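Local atomic coordinates of E3 SUMO-protein ligase SIZ1 (Saccharomyces cerevisiae, PDB entry 3I2D), a protein that acts as an E3 ligase that mediates attachment of SUMO (Smt3) to septins and to PCNA. Residues T288-C291 and I296-A299; I76-P81 and Y107-N112; N127-R132 and T191-K196; A224-L229 and S306-D311. All coordinates share one frame; numbering follows the deposited sequence.

Contact 1: residues T288-C291 and I296-A299; sequences TWQC and IDIA. With ZN (zinc ion), chain B.
The torsions of C291 and I298 bring their side chains together beside the zinc ion. The C291 sulfur lies anti to the backbone N (chi1 179°), which carries SG onto the zinc ion. In I298, CG1 lies between the backbone N and the carbonyl carbon (chi1 69°). This turns both CG2 and CD1 toward C291. I298 CG2 lies 4.0 Å from C291 CB, and I298 CD1 passes 4.1 Å from C291 N. I296 adds a looser apolar contact, from CG1 to C291 CB. The backbones form a single bridge, with Q290 opposite D297. C291 N donates to I296 O over 2.9 Å, in the plane of that carbonyl. The other bond, from I298 N to W289 O at 3.5 Å, is weak though straight. I296 O also receives a CA-H contact from Q290. Q290 CG also lies near D297 OD1, with the amide and carboxylate planes 81° apart. With an alanine in place of I298, C291 CB would probably lose the nearer of its two apolar neighbours here, and a gap would open beside the zinc ligand. C268, H270 and C294 complete the zinc site of the SP-RING finger. C291 SG binds the zinc ion at 2.3 Å. The backbone bond at C291 N and the isoleucine contacts at its CB probably limit how far this ligand can move.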
loop_
_atom_site.group_PDB
_atom_site.type_symbol
_atom_site.label_atom_id
_atom_site.label_comp_id
_atom_site.label_asym_id
_atom_site.label_seq_id
_atom_site.Cartn_x
_atom_site.Cartn_y
_atom_site.Cartn_z
ATOM N N THR A 288 5.667 3.532 -3.978
ATOM C CA THR A 288 6.030 4.889 -4.328
ATOM C C THR A 288 4.761 5.682 -4.610
ATOM O O THR A 288 4.688 6.867 -4.324
ATOM C CB THR A 288 6.881 4.907 -5.589
ATOM O OG1 THR A 288 6.105 4.409 -6.692
ATOM C CG2 THR A 288 8.112 4.052 -5.394
ATOM N N TRP A 289 3.758 5.002 -5.157
ATOM C CA TRP A 289 2.482 5.617 -5.516
ATOM C C TRP A 289 2.735 6.886 -6.314
ATOM O O TRP A 289 2.357 7.988 -5.906
ATOM C CB TRP A 289 1.620 5.894 -4.276
ATOM C CG TRP A 289 1.160 4.616 -3.601
ATOM C CD1 TRP A 289 1.696 4.036 -2.490
ATOM C CD2 TRP A 289 0.162 3.705 -4.078
ATOM N NE1 TRP A 289 1.106 2.816 -2.250
ATOM C CE2 TRP A 289 0.161 2.590 -3.212
ATOM C CE3 TRP A 289 -0.729 3.720 -5.160
ATOM C CZ2 TRP A 289 -0.693 1.499 -3.393
ATOM C CZ3 TRP A 289 -1.583 2.635 -5.343
ATOM C CH2 TRP A 289 -1.556 1.538 -4.462
ATOM N N GLN A 290 3.406 6.682 -7.449
ATOM C CA GLN A 290 3.771 7.709 -8.413
ATOM C C GLN A 290 3.574 7.149 -9.802
ATOM O O GLN A 290 3.940 6.009 -10.079
ATOM C CB GLN A 290 5.233 8.088 -8.291
ATOM C CG GLN A 290 5.530 9.051 -7.194
ATOM C CD GLN A 290 6.945 9.560 -7.273
ATOM O OE1 GLN A 290 7.272 10.593 -6.688
ATOM N NE2 GLN A 290 7.802 8.835 -7.991
ATOM N N CYS A 291 3.016 7.956 -10.685
ATOM C CA CYS A 291 2.788 7.509 -12.035
ATOM C C CYS A 291 4.126 7.182 -12.696
ATOM O O CYS A 291 5.069 7.958 -12.592
ATOM C CB CYS A 291 2.043 8.600 -12.815
ATOM S SG CYS A 291 1.707 8.211 -14.541
ATOM N N ILE A 296 3.916 11.925 -11.213
ATOM C CA ILE A 296 3.114 12.636 -10.211
ATOM C C ILE A 296 2.580 11.695 -9.144
ATOM O O ILE A 296 2.681 10.482 -9.270
ATOM C CB ILE A 296 1.890 13.392 -10.823
ATOM C CG1 ILE A 296 0.715 12.440 -11.043
ATOM C CG2 ILE A 296 2.282 14.037 -12.123
ATOM C CD1 ILE A 296 -0.593 13.147 -11.395
ATOM N N ASP A 297 2.015 12.265 -8.088
ATOM C CA ASP A 297 1.431 11.470 -7.018
ATOM C C ASP A 297 0.033 11.073 -7.416
ATOM O O ASP A 297 -0.769 11.922 -7.827
ATOM C CB ASP A 297 1.347 12.263 -5.725
ATOM C CG ASP A 297 2.345 11.802 -4.718
ATOM O OD1 ASP A 297 3.559 11.889 -5.025
ATOM O OD2 ASP A 297 1.912 11.345 -3.635
ATOM N N ILE A 298 -0.265 9.784 -7.299
ATOM C CA ILE A 298 -1.587 9.296 -7.651
ATOM C C ILE A 298 -2.115 8.444 -6.522
ATOM O O ILE A 298 -1.343 7.792 -5.814
ATOM C CB ILE A 298 -1.566 8.462 -8.956
ATOM C CG1 ILE A 298 -0.836 7.154 -8.740
ATOM C CG2 ILE A 298 -0.862 9.218 -10.072
ATOM C CD1 ILE A 298 -0.690 6.402 -10.041
ATOM N N ALA A 299 -3.430 8.469 -6.340
ATOM C CA ALA A 299 -4.055 7.681 -5.290
ATOM C C ALA A 299 -4.840 6.575 -5.963
ATOM O O ALA A 299 -5.349 6.770 -7.060
ATOM C CB ALA A 299 -4.976 8.546 -4.460
HETATM ZN ZN ZN B . 0.656 10.187 -15.149
#

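Contact 2: residues I76-P81 and Y107-N112; sequences IQRLIP and YNLLSN
L109 meets Q77 and R78 in a small surface contact between strand 74-90 and helix 104-111. It belongs to the PINIT domain, and no hydrogen bond crosses between the two segments. A single methyl group does the touching. L109 CD1 lies 3.4 Å from Q77 OE1 and 3.1 Å from R78 NH2. L109 CG follows behind, 4.0 Å from R78 NH2. The leucine points toward the strand from the helix surface. Its CG sits beside its own backbone N, anti to the carbonyl carbon (chi1 -39°), and CD1 leads. It meets the two polar side chains at different angles. The Q77 chain is extended beyond CG and runs obliquely past the leucine. R78 crosses it at about a right angle. The arginine chain is bent at chi2 (93°) and chi3 (47°), which brings NH2 to the methyl at an oblique approach to the guanidinium plane. The charge of R78 is met elsewhere: NH1 forms a salt bridge with D106, on the same helix as L109. The amide nitrogen of Q77 has weak hydrogen bonds to E203 and H117. Q77 and R78 both face I201 in a classic beta bulge, which is consistent with these successive residues both pointing toward the helix. Strand 74-90 is an outer strand of its antiparallel sheet and pairs with strand 195-204. Helix 104-111 packs beside this sheet: L109 also touches H117 on strand 117-125, while L110 reaches I201 on strand 195-204.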
loop_
_atom_site.group_PDB
_atom_site.type_symbol
_atom_site.label_atom_id
_atom_site.label_comp_id
_atom_site.label_asym_id
_atom_site.label_seq_id
_atom_site.Cartn_x
_atom_site.Cartn_y
_atom_site.Cartn_z
ATOM N N ILE A 76 -6.454 -3.229 8.649
ATOM C CA ILE A 76 -6.458 -3.541 10.071
ATOM C C ILE A 76 -7.889 -3.914 10.443
ATOM O O ILE A 76 -8.810 -3.105 10.307
ATOM C CB ILE A 76 -5.970 -2.342 10.893
ATOM C CG1 ILE A 76 -4.480 -2.128 10.632
ATOM C CG2 ILE A 76 -6.223 -2.577 12.360
ATOM C CD1 ILE A 76 -3.900 -0.926 11.347
ATOM N N GLN A 77 -8.062 -5.151 10.895
ATOM C CA GLN A 77 -9.374 -5.674 11.241
ATOM C C GLN A 77 -9.652 -5.715 12.731
ATOM O O GLN A 77 -10.626 -5.123 13.194
ATOM C CB GLN A 77 -9.508 -7.079 10.680
ATOM C CG GLN A 77 -10.738 -7.331 9.853
ATOM C CD GLN A 77 -10.581 -8.589 9.027
ATOM O OE1 GLN A 77 -10.351 -9.676 9.568
ATOM N NE2 GLN A 77 -10.688 -8.450 7.707
ATOM N N ARG A 78 -8.803 -6.416 13.477
ATOM C CA ARG A 78 -8.987 -6.544 14.921
ATOM C C ARG A 78 -7.717 -6.261 15.684
ATOM O O ARG A 78 -6.622 -6.537 15.204
ATOM C CB ARG A 78 -9.411 -7.965 15.280
ATOM C CG ARG A 78 -10.462 -8.064 16.361
ATOM C CD ARG A 78 -11.853 -8.118 15.746
ATOM N NE ARG A 78 -11.921 -9.084 14.647
ATOM C CZ ARG A 78 -11.564 -10.367 14.739
ATOM N NH1 ARG A 78 -11.110 -10.861 15.888
ATOM N NH2 ARG A 78 -11.660 -11.157 13.674
ATOM N N LEU A 79 -7.863 -5.715 16.881
ATOM C CA LEU A 79 -6.708 -5.460 17.725
ATOM C C LEU A 79 -6.643 -6.560 18.768
ATOM O O LEU A 79 -7.637 -6.829 19.435
ATOM C CB LEU A 79 -6.823 -4.124 18.470
ATOM C CG LEU A 79 -5.672 -3.973 19.489
ATOM C CD1 LEU A 79 -4.715 -2.866 19.058
ATOM C CD2 LEU A 79 -6.226 -3.680 20.864
ATOM N N ILE A 80 -5.496 -7.215 18.891
ATOM C CA ILE A 80 -5.313 -8.234 19.922
ATOM C C ILE A 80 -4.862 -7.358 21.100
ATOM O O ILE A 80 -3.686 -7.016 21.230
ATOM C CB ILE A 80 -4.230 -9.240 19.519
ATOM C CG1 ILE A 80 -4.711 -10.035 18.310
ATOM C CG2 ILE A 80 -3.945 -10.183 20.659
ATOM C CD1 ILE A 80 -3.729 -11.077 17.870
ATOM N N PRO A 81 -5.814 -7.005 21.981
ATOM C CA PRO A 81 -5.680 -6.158 23.174
ATOM C C PRO A 81 -4.443 -6.359 24.025
ATOM O O PRO A 81 -3.776 -5.393 24.398
ATOM C CB PRO A 81 -6.965 -6.439 23.935
ATOM C CG PRO A 81 -7.170 -7.887 23.661
ATOM C CD PRO A 81 -6.919 -7.965 22.175
ATOM N N TYR A 107 -7.972 -16.918 16.403
ATOM C CA TYR A 107 -7.186 -18.022 15.856
ATOM C C TYR A 107 -7.661 -18.521 14.505
ATOM O O TYR A 107 -6.904 -19.141 13.767
ATOM C CB TYR A 107 -7.152 -19.215 16.819
ATOM C CG TYR A 107 -6.183 -20.280 16.357
ATOM C CD1 TYR A 107 -4.816 -20.162 16.618
ATOM C CD2 TYR A 107 -6.606 -21.331 15.547
ATOM C CE1 TYR A 107 -3.888 -21.057 16.072
ATOM C CE2 TYR A 107 -5.688 -22.228 14.997
ATOM C CZ TYR A 107 -4.332 -22.084 15.258
ATOM O OH TYR A 107 -3.421 -22.942 14.683
ATOM N N ASN A 108 -8.920 -18.258 14.190
ATOM C CA ASN A 108 -9.505 -18.708 12.933
ATOM C C ASN A 108 -8.896 -18.061 11.689
ATOM O O ASN A 108 -8.167 -18.702 10.916
ATOM C CB ASN A 108 -11.008 -18.442 12.957
ATOM C CG ASN A 108 -11.679 -19.019 14.192
ATOM O OD1 ASN A 108 -12.858 -18.758 14.449
ATOM N ND2 ASN A 108 -10.934 -19.810 14.961
ATOM N N LEU A 109 -9.212 -16.787 11.498
ATOM C CA LEU A 109 -8.726 -16.038 10.356
ATOM C C LEU A 109 -7.283 -16.392 9.998
ATOM O O LEU A 109 -6.926 -16.494 8.822
ATOM C CB LEU A 109 -8.823 -14.541 10.656
ATOM C CG LEU A 109 -10.055 -14.045 11.424
ATOM C CD1 LEU A 109 -10.136 -12.507 11.353
ATOM C CD2 LEU A 109 -11.310 -14.668 10.828
ATOM N N LEU A 110 -6.460 -16.595 11.021
ATOM C CA LEU A 110 -5.044 -16.892 10.832
ATOM C C LEU A 110 -4.717 -18.343 10.486
ATOM O O LEU A 110 -3.757 -18.619 9.755
ATOM C CB LEU A 110 -4.274 -16.479 12.092
ATOM C CG LEU A 110 -4.704 -15.145 12.714
ATOM C CD1 LEU A 110 -3.862 -14.844 13.932
ATOM C CD2 LEU A 110 -4.575 -14.033 11.698
ATOM N N SER A 111 -5.522 -19.262 11.016
ATOM C CA SER A 111 -5.336 -20.697 10.816
ATOM C C SER A 111 -5.297 -21.187 9.361
ATOM O O SER A 111 -4.217 -21.480 8.833
ATOM C CB SER A 111 -6.425 -21.447 11.580
ATOM O OG SER A 111 -7.700 -20.973 11.193
ATOM N N ASN A 112 -6.474 -21.279 8.735
ATOM C CA ASN A 112 -6.639 -21.744 7.347
ATOM C C ASN A 112 -5.393 -21.637 6.443
ATOM O O ASN A 112 -4.631 -20.669 6.535
ATOM C CB ASN A 112 -7.812 -20.985 6.704
ATOM C CG ASN A 112 -8.219 -21.555 5.347
ATOM O OD1 ASN A 112 -8.556 -22.735 5.233
ATOM N ND2 ASN A 112 -8.199 -20.711 4.316
#

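Contact 3: residues N127-R132 and T191-K196; sequences NPLGSR and TTKEYK
K193 stretches its side chain across to the backbone of N127 and ends at that residue's carbonyl oxygen. NZ donates a hydrogen bond to N127 O over 3.2 Å. The ammonium group approaches almost head-on, with a C=O...N angle of 170°. CE follows behind, 3.9 Å from the same oxygen. With chi1 at -39° the lysine chain leaves on the side of its own N, and it bends once more, at chi3 (61°). L129, two residues on from N127, brings CD1 to 4.3 Å from K193 NZ. The second link is made by a water. It accepts from N127 N at 3.1 Å and donates to E194 O at 3.1 Å. The backbone of N127 is therefore held on both its polar atoms, one directly by the lysine and one through the water. Were a methionine here instead of the lysine, N127 O would probably be left without its ammonium partner, leaving the water as the link to N127 itself. Both N127 and L129 are exposed, so this is a surface contact of the PINIT domain. The pairing joins the loop after strand 117-125 to the turn that leads from strand 182-191 into strand 195-204. Next to it along the chain, E194 shares a backbone hydrogen bond with I126, and the K193 side chain rests on M125. Y195 and K196 carry the chain on into the sheet, where strand 195-204 runs between strands 117-125 and 74-90.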
loop_
_atom_site.group_PDB
_atom_site.type_symbol
_atom_site.label_atom_id
_atom_site.label_comp_id
_atom_site.label_asym_id
_atom_site.label_seq_id
_atom_site.Cartn_x
_atom_site.Cartn_y
_atom_site.Cartn_z
ATOM N N ASN A 127 5.694 10.498 20.259
ATOM C CA ASN A 127 5.786 11.891 19.849
ATOM C C ASN A 127 6.480 11.947 18.504
ATOM O O ASN A 127 7.661 12.261 18.425
ATOM C CB ASN A 127 6.579 12.700 20.882
ATOM C CG ASN A 127 5.737 13.084 22.093
ATOM O OD1 ASN A 127 4.921 14.005 22.018
ATOM N ND2 ASN A 127 5.918 12.371 23.209
ATOM N N PRO A 128 5.755 11.620 17.426
ATOM C CA PRO A 128 6.335 11.642 16.080
ATOM C C PRO A 128 6.540 13.044 15.521
ATOM O O PRO A 128 5.958 14.027 16.004
ATOM C CB PRO A 128 5.319 10.860 15.252
ATOM C CG PRO A 128 4.025 11.185 15.934
ATOM C CD PRO A 128 4.387 11.072 17.402
ATOM N N LEU A 129 7.381 13.127 14.498
ATOM C CA LEU A 129 7.635 14.396 13.844
ATOM C C LEU A 129 6.280 14.898 13.364
ATOM O O LEU A 129 5.861 16.009 13.708
ATOM C CB LEU A 129 8.577 14.211 12.646
ATOM C CG LEU A 129 10.094 14.266 12.876
ATOM C CD1 LEU A 129 10.538 13.252 13.933
ATOM C CD2 LEU A 129 10.786 14.008 11.548
ATOM N N GLY A 130 5.592 14.051 12.595
ATOM C CA GLY A 130 4.292 14.410 12.059
ATOM C C GLY A 130 3.137 14.354 13.045
ATOM O O GLY A 130 3.240 14.814 14.184
ATOM N N SER A 131 2.027 13.786 12.590
ATOM C CA SER A 131 0.823 13.652 13.400
ATOM C C SER A 131 0.606 12.212 13.852
ATOM O O SER A 131 0.908 11.272 13.126
ATOM C CB SER A 131 -0.393 14.124 12.600
ATOM O OG SER A 131 -1.603 13.685 13.199
ATOM N N ARG A 132 0.079 12.043 15.056
ATOM C CA ARG A 132 -0.175 10.715 15.582
ATOM C C ARG A 132 -1.339 10.108 14.825
ATOM O O ARG A 132 -1.515 8.895 14.798
ATOM C CB ARG A 132 -0.501 10.795 17.080
ATOM C CG ARG A 132 0.694 11.107 17.963
ATOM C CD ARG A 132 0.249 11.412 19.366
ATOM N NE ARG A 132 -0.540 10.326 19.936
ATOM C CZ ARG A 132 -0.049 9.364 20.710
ATOM N NH1 ARG A 132 1.242 9.356 21.016
ATOM N NH2 ARG A 132 -0.844 8.405 21.174
ATOM N N THR A 191 17.611 4.143 22.880
ATOM C CA THR A 191 16.465 4.850 22.360
ATOM C C THR A 191 16.380 6.261 22.952
ATOM O O THR A 191 16.527 6.444 24.157
ATOM C CB THR A 191 15.187 4.073 22.675
ATOM O OG1 THR A 191 15.123 3.804 24.085
ATOM C CG2 THR A 191 15.183 2.769 21.914
ATOM N N THR A 192 16.157 7.249 22.093
ATOM C CA THR A 192 16.026 8.645 22.520
ATOM C C THR A 192 14.559 9.070 22.546
ATOM O O THR A 192 14.229 10.141 23.035
ATOM C CB THR A 192 16.757 9.613 21.572
ATOM O OG1 THR A 192 16.199 9.505 20.253
ATOM C CG2 THR A 192 18.249 9.315 21.540
ATOM N N LYS A 193 13.681 8.231 22.012
ATOM C CA LYS A 193 12.263 8.542 21.974
ATOM C C LYS A 193 11.468 7.328 22.437
ATOM O O LYS A 193 12.000 6.228 22.459
ATOM C CB LYS A 193 11.880 8.924 20.542
ATOM C CG LYS A 193 12.946 9.758 19.873
ATOM C CD LYS A 193 12.401 10.674 18.785
ATOM C CE LYS A 193 11.391 11.688 19.316
ATOM N NZ LYS A 193 10.840 12.507 18.186
ATOM N N GLU A 194 10.211 7.532 22.831
ATOM C CA GLU A 194 9.355 6.424 23.250
ATOM C C GLU A 194 8.565 5.897 22.059
ATOM O O GLU A 194 8.231 6.650 21.151
ATOM C CB GLU A 194 8.378 6.860 24.334
ATOM C CG GLU A 194 8.941 6.788 25.732
ATOM C CD GLU A 194 7.873 6.952 26.792
ATOM O OE1 GLU A 194 7.172 7.992 26.763
ATOM O OE2 GLU A 194 7.735 6.043 27.645
ATOM N N TYR A 195 8.277 4.599 22.059
ATOM C CA TYR A 195 7.518 3.996 20.973
ATOM C C TYR A 195 6.400 3.128 21.541
ATOM O O TYR A 195 6.491 2.633 22.655
ATOM C CB TYR A 195 8.403 3.106 20.099
ATOM C CG TYR A 195 9.595 3.770 19.450
ATOM C CD1 TYR A 195 10.703 4.168 20.206
ATOM C CD2 TYR A 195 9.639 3.947 18.071
ATOM C CE1 TYR A 195 11.827 4.719 19.594
ATOM C CE2 TYR A 195 10.745 4.491 17.454
ATOM C CZ TYR A 195 11.835 4.874 18.215
ATOM O OH TYR A 195 12.925 5.406 17.580
ATOM N N LYS A 196 5.345 2.931 20.770
ATOM C CA LYS A 196 4.253 2.099 21.241
ATOM C C LYS A 196 3.970 1.074 20.149
ATOM O O LYS A 196 3.919 1.415 18.967
ATOM C CB LYS A 196 3.016 2.961 21.529
ATOM C CG LYS A 196 1.994 2.296 22.426
ATOM C CD LYS A 196 0.906 3.277 22.829
ATOM C CE LYS A 196 -0.137 2.645 23.760
ATOM N NZ LYS A 196 0.422 2.204 25.076
HETATM O O HOH W 1 8.581 9.695 20.892
#

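Contact 4: residues A224-L229 and S306-D311; sequences ATLLYL and SEFVDD
T225 and F308 form the close part of this contact between helices 222-234 and 307-313. T225 CG2 sits 3.5 Å from F308 CG and 3.6 Å from F308 CD2, at an oblique angle to the ring. The threonine methyl lies anti to its backbone N, and its hydroxyl lies on the branch beside that N (chi1 -64°). One branch thus meets the ring while the other turns to the polar side. F308 CG is likewise anti to its N (chi1 -175°), and the two side chains cross at about a right angle. The packing thins out toward L226. Its CD2 comes only to 4.4 Å from F308 CE1, and L226 itself is partly exposed. At the opposite end of the phenylalanine, near its backbone, a water bridges the polar groups. It lies 2.9 Å from T225 OG1 and 3.1 Å from S306 OG, hydrogen-bonded to both, and it accepts from F308 N. S306 is the N-cap of the second helix, and its OG accepts from V309 N over 3.1 Å. S306 OG is thus shared between the cap and the water. The chemistry is divided: a methyl packs against the aromatic ring, while a water bound among buried residues connects the threonine hydroxyl to the first turn of the helix. Two N-H groups of that turn are met in this way, one by serine and one by water.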
loop_
_atom_site.group_PDB
_atom_site.type_symbol
_atom_site.label_atom_id
_atom_site.label_comp_id
_atom_site.label_asym_id
_atom_site.label_seq_id
_atom_site.Cartn_x
_atom_site.Cartn_y
_atom_site.Cartn_z
ATOM N N ALA A 224 -13.048 12.355 -23.613
ATOM C CA ALA A 224 -11.984 13.035 -22.860
ATOM C C ALA A 224 -10.636 12.891 -23.567
ATOM O O ALA A 224 -9.942 13.874 -23.835
ATOM C CB ALA A 224 -11.887 12.458 -21.434
ATOM N N THR A 225 -10.266 11.654 -23.867
ATOM C CA THR A 225 -9.007 11.395 -24.538
ATOM C C THR A 225 -8.908 12.144 -25.863
ATOM O O THR A 225 -7.836 12.640 -26.224
ATOM C CB THR A 225 -8.821 9.884 -24.781
ATOM O OG1 THR A 225 -8.733 9.210 -23.521
ATOM C CG2 THR A 225 -7.556 9.619 -25.585
ATOM N N LEU A 226 -10.028 12.221 -26.584
ATOM C CA LEU A 226 -10.070 12.897 -27.878
ATOM C C LEU A 226 -9.838 14.384 -27.742
ATOM O O LEU A 226 -9.129 14.985 -28.554
ATOM C CB LEU A 226 -11.406 12.642 -28.573
ATOM C CG LEU A 226 -11.432 11.305 -29.310
ATOM C CD1 LEU A 226 -12.730 11.152 -30.083
ATOM C CD2 LEU A 226 -10.241 11.243 -30.256
ATOM N N LEU A 227 -10.447 14.980 -26.719
ATOM C CA LEU A 227 -10.287 16.398 -26.455
ATOM C C LEU A 227 -8.836 16.685 -26.109
ATOM O O LEU A 227 -8.277 17.686 -26.563
ATOM C CB LEU A 227 -11.180 16.825 -25.303
ATOM C CG LEU A 227 -12.638 17.044 -25.665
ATOM C CD1 LEU A 227 -13.353 17.629 -24.466
ATOM C CD2 LEU A 227 -12.729 17.985 -26.856
ATOM N N TYR A 228 -8.229 15.813 -25.303
ATOM C CA TYR A 228 -6.822 15.980 -24.942
ATOM C C TYR A 228 -5.970 15.807 -26.202
ATOM O O TYR A 228 -5.099 16.630 -26.496
ATOM C CB TYR A 228 -6.391 14.940 -23.903
ATOM C CG TYR A 228 -4.991 15.173 -23.388
ATOM C CD1 TYR A 228 -4.761 16.011 -22.296
ATOM C CD2 TYR A 228 -3.889 14.620 -24.039
ATOM C CE1 TYR A 228 -3.473 16.299 -21.868
ATOM C CE2 TYR A 228 -2.594 14.904 -23.624
ATOM C CZ TYR A 228 -2.392 15.746 -22.539
ATOM O OH TYR A 228 -1.109 16.044 -22.135
ATOM N N LEU A 229 -6.230 14.734 -26.946
ATOM C CA LEU A 229 -5.489 14.449 -28.168
ATOM C C LEU A 229 -5.492 15.638 -29.132
ATOM O O LEU A 229 -4.556 15.821 -29.907
ATOM C CB LEU A 229 -6.076 13.217 -28.858
ATOM C CG LEU A 229 -5.429 12.866 -30.196
ATOM C CD1 LEU A 229 -4.011 12.386 -29.986
ATOM C CD2 LEU A 229 -6.234 11.799 -30.870
ATOM N N SER A 306 -8.500 3.418 -19.204
ATOM C CA SER A 306 -8.687 4.354 -20.305
ATOM C C SER A 306 -9.459 3.626 -21.391
ATOM O O SER A 306 -8.941 2.713 -22.021
ATOM C CB SER A 306 -7.347 4.814 -20.867
ATOM O OG SER A 306 -7.476 5.213 -22.221
ATOM N N GLU A 307 -10.701 4.038 -21.603
ATOM C CA GLU A 307 -11.543 3.415 -22.600
ATOM C C GLU A 307 -10.949 3.557 -23.995
ATOM O O GLU A 307 -11.013 2.623 -24.809
ATOM C CB GLU A 307 -12.934 4.031 -22.563
ATOM C CG GLU A 307 -13.953 3.232 -23.344
ATOM C CD GLU A 307 -15.327 3.854 -23.301
ATOM O OE1 GLU A 307 -15.512 4.913 -23.942
ATOM O OE2 GLU A 307 -16.212 3.284 -22.618
ATOM N N PHE A 308 -10.363 4.719 -24.275
ATOM C CA PHE A 308 -9.775 4.931 -25.583
ATOM C C PHE A 308 -8.728 3.868 -25.871
ATOM O O PHE A 308 -8.835 3.143 -26.864
ATOM C CB PHE A 308 -9.106 6.303 -25.697
ATOM C CG PHE A 308 -8.595 6.588 -27.082
ATOM C CD1 PHE A 308 -9.483 6.864 -28.121
ATOM C CD2 PHE A 308 -7.242 6.499 -27.374
ATOM C CE1 PHE A 308 -9.032 7.043 -29.428
ATOM C CE2 PHE A 308 -6.779 6.675 -28.685
ATOM C CZ PHE A 308 -7.678 6.948 -29.711
ATOM N N VAL A 309 -7.720 3.786 -24.996
ATOM C CA VAL A 309 -6.624 2.834 -25.143
ATOM C C VAL A 309 -7.095 1.384 -25.042
ATOM O O VAL A 309 -6.579 0.507 -25.738
ATOM C CB VAL A 309 -5.511 3.091 -24.093
ATOM C CG1 VAL A 309 -4.386 2.090 -24.279
ATOM C CG2 VAL A 309 -4.964 4.488 -24.245
ATOM N N ASP A 310 -8.072 1.133 -24.175
ATOM C CA ASP A 310 -8.608 -0.210 -24.021
ATOM C C ASP A 310 -9.188 -0.648 -25.366
ATOM O O ASP A 310 -8.967 -1.777 -25.804
ATOM C CB ASP A 310 -9.703 -0.227 -22.963
ATOM C CG ASP A 310 -9.925 -1.607 -22.377
ATOM O OD1 ASP A 310 -10.888 -1.779 -21.594
ATOM O OD2 ASP A 310 -9.127 -2.519 -22.684
ATOM N N ASP A 311 -9.924 0.250 -26.021
ATOM C CA ASP A 311 -10.523 -0.047 -27.323
ATOM C C ASP A 311 -9.468 -0.482 -28.341
ATOM O O ASP A 311 -9.572 -1.556 -28.932
ATOM C CB ASP A 311 -11.274 1.175 -27.860
ATOM C CG ASP A 311 -12.684 1.297 -27.299
ATOM O OD1 ASP A 311 -13.023 0.510 -26.378
ATOM O OD2 ASP A 311 -13.444 2.178 -27.783
HETATM O O HOH W 2 -10.046 6.786 -22.779
#

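How the contacts relate
The four contacts fall into two regions of the chain. Contacts 2 and 3 lie in the PINIT domain, with centres about 27 Å apart. Both reach one antiparallel sheet, through its neighbouring strands 74-90 and 195-204. Contact 1 belongs to the SP-RING finger and carries one of the zinc ligands. Contact 4 joins helix 222-234 to a helix of the same finger. Its S306 side chain lies about 11 Å from the zinc ion. Along the chain, contact 1 falls between the two segments of contact 4, and their centres are about 21 Å apart. Contacts 3 and 4 are far apart, about 47 Å between centres, on opposite sides of the chain's centre.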